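Local coordinates for beta-galactosidase (PDB 6Y2K), which hydrolyses terminal beta-galactosyl residues, as a cold-active GH42 beta-galactosidase from an Antarctic marine bacterium that assembles into a hexamer, at residues 489-494 with 516-521; 539-544 with 593-598. All coordinates share one frame; numbering follows the deposited sequence.

Both contacts lie in the trimerisation domain, around one mixed sheet; strand 490-493 of contact 1 is packed by the helix of contact 2. Contact 1 is the buried one: leucines of the loop 516-521 lie against Leu491 of that strand. Contact 2 is only partly buried and sits by a second subunit; there the hairpin loop 539-544 meets helix 585-598. The helix in turn packs on Val490 and Leu492, with Leu492 CD2 3.7 Å from Leu595 CD1, so the two sets of segments touch, though through strand residues other than Leu491. Methyl-to-methyl packing makes up contact 1, whereas contact 2 pairs an indole with a lysine whose aliphatic part does the touching.

Contact 1: 489-494 with 516-521; sequences GVLLAG and ASLLPL
Leu491, on strand 490-493, sends one methyl group out to two leucines of the loop 516-521. That methyl is CD2, and it lies 3.9 Å from Leu518 CD1 and 4.4 Å from Leu519 CD1. The directions from Leu491 CD2 to the two loop methyls are nearly at right angles, so it touches them on different sides. The Leu491 side chain is well staggered: CG is anti to the backbone N (chi1 174°), and CD2 is anti to CA, which makes it the branch reaching farthest from the strand.

The loop leucines also offer the branch that extends their chains. In each, CD1 is roughly anti to CA, but the first torsions differ. Leu519 is close to a usual staggered form, while Leu518 has chi1 at -126°, away from any staggered position; that is the setting in which its CD1 meets the strand leucine. The side chains of Leu491 and Leu518 slant across one another and meet through their ends. Farther along the strand, Ala493 CB faces Leu519 CD1 at 4.5 Å, a looser approach.

Around this cluster, His576 at the start of strand 576-579 is touched by both Leu518 and Leu519, and Leu518 also reaches Gln481 and Asn485 of helix 478-486. The loop thus lies against the mixed sheet of the trimerisation domain, while Val490 and Leu492 turn to helix 585-598. This is plain packing between a sheet strand and the loop that leads to strand 521-528. With only carbon atoms meeting and no directional bond between the segments, the contact probably rests on shape and the exclusion of water.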
ATOM      1  N   GLY A 489      16.023  45.486 -13.165  1.00 21.12           N
ATOM      2  CA  GLY A 489      14.889  44.564 -13.025  1.00 20.63           C
ATOM      3  C   GLY A 489      14.858  43.889 -11.658  1.00 20.33           C
ATOM      4  O   GLY A 489      15.490  44.362 -10.701  1.00 20.13           O
ATOM      5  N   VAL A 490      14.125  42.777 -11.577  1.00 19.12           N
ATOM      6  CA  VAL A 490      13.968  42.016 -10.340  1.00 18.68           C
ATOM      7  C   VAL A 490      14.927  40.820 -10.340  1.00 17.75           C
ATOM      8  O   VAL A 490      14.962  40.066 -11.296  1.00 17.51           O
ATOM      9  CB  VAL A 490      12.507  41.539 -10.167  1.00 18.51           C
ATOM     10  CG1 VAL A 490      12.351  40.690  -8.909  1.00 18.80           C
ATOM     11  CG2 VAL A 490      11.565  42.739 -10.115  1.00 19.00           C
ATOM     12  N   LEU A 491      15.693  40.660  -9.264  1.00 17.57           N
ATOM     13  CA  LEU A 491      16.684  39.581  -9.136  1.00 17.69           C
ATOM     14  C   LEU A 491      16.276  38.544  -8.097  1.00 17.59           C
ATOM     15  O   LEU A 491      15.968  38.905  -6.956  1.00 17.71           O
ATOM     16  CB  LEU A 491      18.046  40.157  -8.722  1.00 17.56           C
ATOM     17  CG  LEU A 491      19.163  39.152  -8.403  1.00 17.95           C
ATOM     18  CD1 LEU A 491      19.566  38.366  -9.646  1.00 17.59           C
ATOM     19  CD2 LEU A 491      20.370  39.851  -7.780  1.00 18.21           C
ATOM     20  N   LEU A 492      16.320  37.269  -8.493  1.00 17.16           N
ATOM     21  CA  LEU A 492      16.298  36.136  -7.557  1.00 16.90           C
ATOM     22  C   LEU A 492      17.599  35.337  -7.694  1.00 16.75           C
ATOM     23  O   LEU A 492      17.863  34.734  -8.743  1.00 16.86           O
ATOM     24  CB  LEU A 492      15.091  35.227  -7.825  1.00 16.69           C
ATOM     25  CG  LEU A 492      15.002  33.946  -6.971  1.00 16.72           C
ATOM     26  CD1 LEU A 492      14.936  34.298  -5.494  1.00 16.70           C
ATOM     27  CD2 LEU A 492      13.819  33.075  -7.372  1.00 16.90           C
ATOM     28  N   ALA A 493      18.408  35.343  -6.640  1.00 16.51           N
ATOM     29  CA  ALA A 493      19.602  34.513  -6.561  1.00 16.83           C
ATOM     30  C   ALA A 493      19.267  33.252  -5.771  1.00 16.40           C
ATOM     31  O   ALA A 493      18.732  33.328  -4.669  1.00 16.07           O
ATOM     32  CB  ALA A 493      20.737  35.266  -5.895  1.00 16.84           C
ATOM     33  N   GLY A 494      19.575  32.097  -6.350  1.00 16.21           N
ATOM     34  CA  GLY A 494      19.231  30.818  -5.757  1.00 15.79           C
ATOM     35  C   GLY A 494      20.334  30.261  -4.884  1.00 15.81           C
ATOM     36  O   GLY A 494      21.408  30.864  -4.767  1.00 15.94           O
ATOM     37  N   ALA A 516      26.908  39.526  -1.312  1.00 19.53           N
ATOM     38  CA  ALA A 516      26.560  40.021   0.022  1.00 21.21           C
ATOM     39  C   ALA A 516      26.402  41.543   0.132  1.00 22.78           C
ATOM     40  O   ALA A 516      25.631  42.008   0.965  1.00 23.86           O
ATOM     41  CB  ALA A 516      27.563  39.530   1.063  1.00 21.55           C
ATOM     42  N   SER A 517      27.122  42.314  -0.679  1.00 23.82           N
ATOM     43  CA  SER A 517      26.927  43.772  -0.707  1.00 25.46           C
ATOM     44  C   SER A 517      25.532  44.146  -1.225  1.00 25.22           C
ATOM     45  O   SER A 517      24.941  45.103  -0.743  1.00 27.11           O
ATOM     46  CB  SER A 517      28.021  44.472  -1.534  1.00 27.08           C
ATOM     47  OG  SER A 517      28.023  44.024  -2.883  1.00 29.89           O
ATOM     48  N   LEU A 518      25.005  43.373  -2.174  1.00 24.05           N
ATOM     49  CA  LEU A 518      23.660  43.591  -2.734  1.00 23.33           C
ATOM     50  C   LEU A 518      22.560  42.982  -1.848  1.00 22.38           C
ATOM     51  O   LEU A 518      21.469  43.546  -1.696  1.00 21.81           O
ATOM     52  CB  LEU A 518      23.568  42.948  -4.128  1.00 23.90           C
ATOM     53  CG  LEU A 518      23.115  43.747  -5.354  1.00 25.19           C
ATOM     54  CD1 LEU A 518      22.572  42.782  -6.400  1.00 25.22           C
ATOM     55  CD2 LEU A 518      22.116  44.859  -5.057  1.00 25.56           C
ATOM     56  N   LEU A 519      22.842  41.791  -1.321  1.00 21.06           N
ATOM     57  CA  LEU A 519      21.897  41.017  -0.526  1.00 20.07           C
ATOM     58  C   LEU A 519      22.585  40.628   0.778  1.00 19.73           C
ATOM     59  O   LEU A 519      23.229  39.582   0.846  1.00 19.74           O
ATOM     60  CB  LEU A 519      21.455  39.780  -1.316  1.00 19.98           C
ATOM     61  CG  LEU A 519      20.319  40.052  -2.303  1.00 19.62           C
ATOM     62  CD1 LEU A 519      20.284  39.054  -3.454  1.00 19.64           C
ATOM     63  CD2 LEU A 519      18.996  40.046  -1.556  1.00 20.02           C
ATOM     64  N   PRO A 520      22.499  41.496   1.812  1.00 19.47           N
ATOM     65  CA  PRO A 520      23.266  41.227   3.034  1.00 19.22           C
ATOM     66  C   PRO A 520      22.745  40.037   3.857  1.00 19.05           C
ATOM     67  O   PRO A 520      21.747  40.142   4.574  1.00 18.68           O
ATOM     68  CB  PRO A 520      23.183  42.548   3.811  1.00 19.31           C
ATOM     69  CG  PRO A 520      21.968  43.236   3.285  1.00 19.79           C
ATOM     70  CD  PRO A 520      21.842  42.816   1.849  1.00 19.41           C
ATOM     71  N   LEU A 521      23.445  38.914   3.727  1.00 18.97           N
ATOM     72  CA  LEU A 521      23.178  37.714   4.511  1.00 18.72           C
ATOM     73  C   LEU A 521      24.446  36.873   4.603  1.00 19.40           C
ATOM     74  O   LEU A 521      25.392  37.091   3.840  1.00 19.12           O
ATOM     75  CB  LEU A 521      22.049  36.917   3.858  1.00 18.24           C
ATOM     76  CG  LEU A 521      22.311  36.407   2.433  1.00 17.64           C
ATOM     77  CD1 LEU A 521      22.593  34.912   2.443  1.00 17.92           C
ATOM     78  CD2 LEU A 521      21.136  36.707   1.523  1.00 17.96           C
TER

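Contact 2: 539-544 with 593-598; sequences GRWGAG and AKLSEV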
ATOM      1  N   GLY A 539       5.397  30.964   5.674  1.00 16.04           N
ATOM      2  CA  GLY A 539       5.777  32.372   5.549  1.00 16.47           C
ATOM      3  C   GLY A 539       4.805  33.207   4.750  1.00 17.07           C
ATOM      4  O   GLY A 539       3.739  32.731   4.355  1.00 15.90           O
ATOM      5  N   ARG A 540       5.180  34.468   4.534  1.00 17.62           N
ATOM      6  CA  ARG A 540       4.379  35.422   3.766  1.00 19.06           C
ATOM      7  C   ARG A 540       3.878  34.908   2.424  1.00 18.08           C
ATOM      8  O   ARG A 540       2.755  35.205   2.048  1.00 17.76           O
ATOM      9  CB  ARG A 540       5.181  36.692   3.474  1.00 21.49           C
ATOM     10  CG  ARG A 540       5.304  37.630   4.645  1.00 25.29           C
ATOM     11  CD  ARG A 540       4.065  38.501   4.779  1.00 27.99           C
ATOM     12  NE  ARG A 540       4.024  39.072   6.123  1.00 29.97           N
ATOM     13  CZ  ARG A 540       2.924  39.421   6.785  1.00 31.85           C
ATOM     14  NH1 ARG A 540       1.712  39.278   6.248  1.00 31.66           N
ATOM     15  NH2 ARG A 540       3.045  39.917   8.019  1.00 33.52           N
ATOM     16  N   TRP A 541       4.721  34.184   1.690  1.00 17.49           N
ATOM     17  CA  TRP A 541       4.412  33.823   0.297  1.00 17.32           C
ATOM     18  C   TRP A 541       3.854  32.424   0.053  1.00 16.54           C
ATOM     19  O   TRP A 541       3.409  32.146  -1.060  1.00 16.32           O
ATOM     20  CB  TRP A 541       5.634  34.048  -0.603  1.00 17.87           C
ATOM     21  CG  TRP A 541       5.905  35.489  -0.923  1.00 18.56           C
ATOM     22  CD1 TRP A 541       5.184  36.588  -0.526  1.00 19.23           C
ATOM     23  CD2 TRP A 541       6.953  35.980  -1.751  1.00 19.11           C
ATOM     24  NE1 TRP A 541       5.740  37.733  -1.047  1.00 19.77           N
ATOM     25  CE2 TRP A 541       6.829  37.386  -1.801  1.00 19.27           C
ATOM     26  CE3 TRP A 541       7.998  35.369  -2.451  1.00 19.38           C
ATOM     27  CZ2 TRP A 541       7.712  38.187  -2.511  1.00 19.80           C
ATOM     28  CZ3 TRP A 541       8.872  36.166  -3.160  1.00 20.00           C
ATOM     29  CH2 TRP A 541       8.720  37.562  -3.188  1.00 19.81           C
ATOM     30  N   GLY A 542       3.858  31.553   1.054  1.00 16.12           N
ATOM     31  CA  GLY A 542       3.284  30.220   0.872  1.00 15.82           C
ATOM     32  C   GLY A 542       3.740  29.207   1.889  1.00 15.98           C
ATOM     33  O   GLY A 542       4.494  29.530   2.818  1.00 15.60           O
ATOM     34  N   ALA A 543       3.265  27.976   1.690  1.00 16.20           N
ATOM     35  CA  ALA A 543       3.644  26.826   2.494  1.00 15.99           C
ATOM     36  C   ALA A 543       3.932  25.622   1.596  1.00 16.12           C
ATOM     37  O   ALA A 543       3.396  25.498   0.497  1.00 15.66           O
ATOM     38  CB  ALA A 543       2.536  26.482   3.477  1.00 16.26           C
ATOM     39  N   GLY A 544       4.780  24.738   2.091  1.00 16.14           N
ATOM     40  CA  GLY A 544       5.201  23.565   1.350  1.00 16.60           C
ATOM     41  C   GLY A 544       6.395  22.928   2.024  1.00 16.42           C
ATOM     42  O   GLY A 544       6.507  22.967   3.253  1.00 15.87           O
ATOM     43  N   ALA A 593       5.512  33.742  -9.119  1.00 16.58           N
ATOM     44  CA  ALA A 593       4.319  34.558  -9.327  1.00 16.82           C
ATOM     45  C   ALA A 593       4.431  35.916  -8.613  1.00 17.09           C
ATOM     46  O   ALA A 593       4.122  36.953  -9.204  1.00 17.21           O
ATOM     47  CB  ALA A 593       3.066  33.814  -8.881  1.00 16.72           C
ATOM     48  N   LYS A 594       4.900  35.908  -7.369  1.00 17.51           N
ATOM     49  CA  LYS A 594       5.136  37.154  -6.625  1.00 17.94           C
ATOM     50  C   LYS A 594       6.207  38.013  -7.282  1.00 18.03           C
ATOM     51  O   LYS A 594       6.035  39.224  -7.438  1.00 18.10           O
ATOM     52  CB  LYS A 594       5.535  36.870  -5.172  1.00 18.36           C
ATOM     53  CG  LYS A 594       4.382  36.439  -4.283  1.00 18.66           C
ATOM     54  CD  LYS A 594       3.507  37.628  -3.906  1.00 19.61           C
ATOM     55  CE  LYS A 594       2.351  37.214  -3.013  1.00 19.62           C
ATOM     56  NZ  LYS A 594       1.551  38.406  -2.654  1.00 20.06           N
ATOM     57  N   LEU A 595       7.312  37.380  -7.656  1.00 18.03           N
ATOM     58  CA  LEU A 595       8.439  38.088  -8.264  1.00 18.14           C
ATOM     59  C   LEU A 595       8.067  38.656  -9.633  1.00 18.35           C
ATOM     60  O   LEU A 595       8.457  39.780  -9.965  1.00 18.02           O
ATOM     61  CB  LEU A 595       9.661  37.167  -8.361  1.00 17.96           C
ATOM     62  CG  LEU A 595      10.295  36.847  -7.000  1.00 18.33           C
ATOM     63  CD1 LEU A 595      11.179  35.607  -7.054  1.00 18.41           C
ATOM     64  CD2 LEU A 595      11.084  38.033  -6.463  1.00 18.60           C
ATOM     65  N   SER A 596       7.304  37.882 -10.406  1.00 18.25           N
ATOM     66  CA  SER A 596       6.773  38.334 -11.690  1.00 18.38           C
ATOM     67  C   SER A 596       5.886  39.572 -11.533  1.00 19.56           C
ATOM     68  O   SER A 596       5.982  40.501 -12.343  1.00 19.49           O
ATOM     69  CB  SER A 596       5.986  37.216 -12.385  1.00 18.05           C
ATOM     70  OG  SER A 596       6.846  36.153 -12.753  1.00 17.31           O
ATOM     71  N   GLU A 597       5.043  39.580 -10.496  1.00 19.87           N
ATOM     72  CA  GLU A 597       4.186  40.727 -10.204  0.50 20.48           C
ATOM     73  C   GLU A 597       5.028  41.963  -9.908  1.00 20.87           C
ATOM     74  O   GLU A 597       4.734  43.044 -10.410  1.00 20.45           O
ATOM     75  CB  GLU A 597       3.251  40.420  -9.030  0.50 21.01           C
ATOM     76  CG  GLU A 597       2.283  41.538  -8.664  0.50 21.09           C
ATOM     77  CD  GLU A 597       1.251  41.087  -7.653  0.50 21.40           C
ATOM     78  OE1 GLU A 597       1.631  40.778  -6.500  0.50 21.29           O
ATOM     79  OE2 GLU A 597       0.057  41.039  -8.018  0.50 22.09           O
ATOM     80  N   VAL A 598       6.089  41.803  -9.109  1.00 21.32           N
ATOM     81  CA  VAL A 598       6.990  42.940  -8.823  1.00 22.09           C
ATOM     82  C   VAL A 598       7.606  43.464 -10.132  1.00 22.05           C
ATOM     83  O   VAL A 598       7.738  44.675 -10.322  1.00 23.25           O
ATOM     84  CB  VAL A 598       8.109  42.598  -7.815  1.00 22.66           C
ATOM     85  CG1 VAL A 598       9.042  43.795  -7.620  1.00 23.06           C
ATOM     86  CG2 VAL A 598       7.531  42.199  -6.463  1.00 23.18           C
TER
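Trp541 lays one face of its indole against the aliphatic chain of Lys594, a CH-pi contact. Lys594 CG stands 3.5 Å from the centroid of the five-membered ring, only 7° off the normal, while CB covers the ring system nearer its middle. A bend at chi2 (-76°) then carries the chain along the pyrrole side, bringing Lys594 CD to 3.6 Å from Trp541 NE1 and Lys594 CE to 3.8 Å from Trp541 CD1.

Apolar packing comes at the rim of the ring. Leu595 CD2 sits near the indole plane, 4.1 Å from Trp541 CH2, its side chain about at right angles to that of the tryptophan. With an alanine in place of the indole of Trp541, the methylenes of Lys594 would probably lose their cover and a gap would open beside Leu595.

The loop joins strands 536-538 and 544-547 as a hairpin and lies at a subunit interface, where Arg540 packs on Tyr604 of the second subunit. Lys594 serves both sides: its methylenes pack on the indole of its own chain, and it also packs on Glu597 of the second subunit. Hydrophobic contact thus ties the hairpin to helix 585-598 beside the neighbouring subunit.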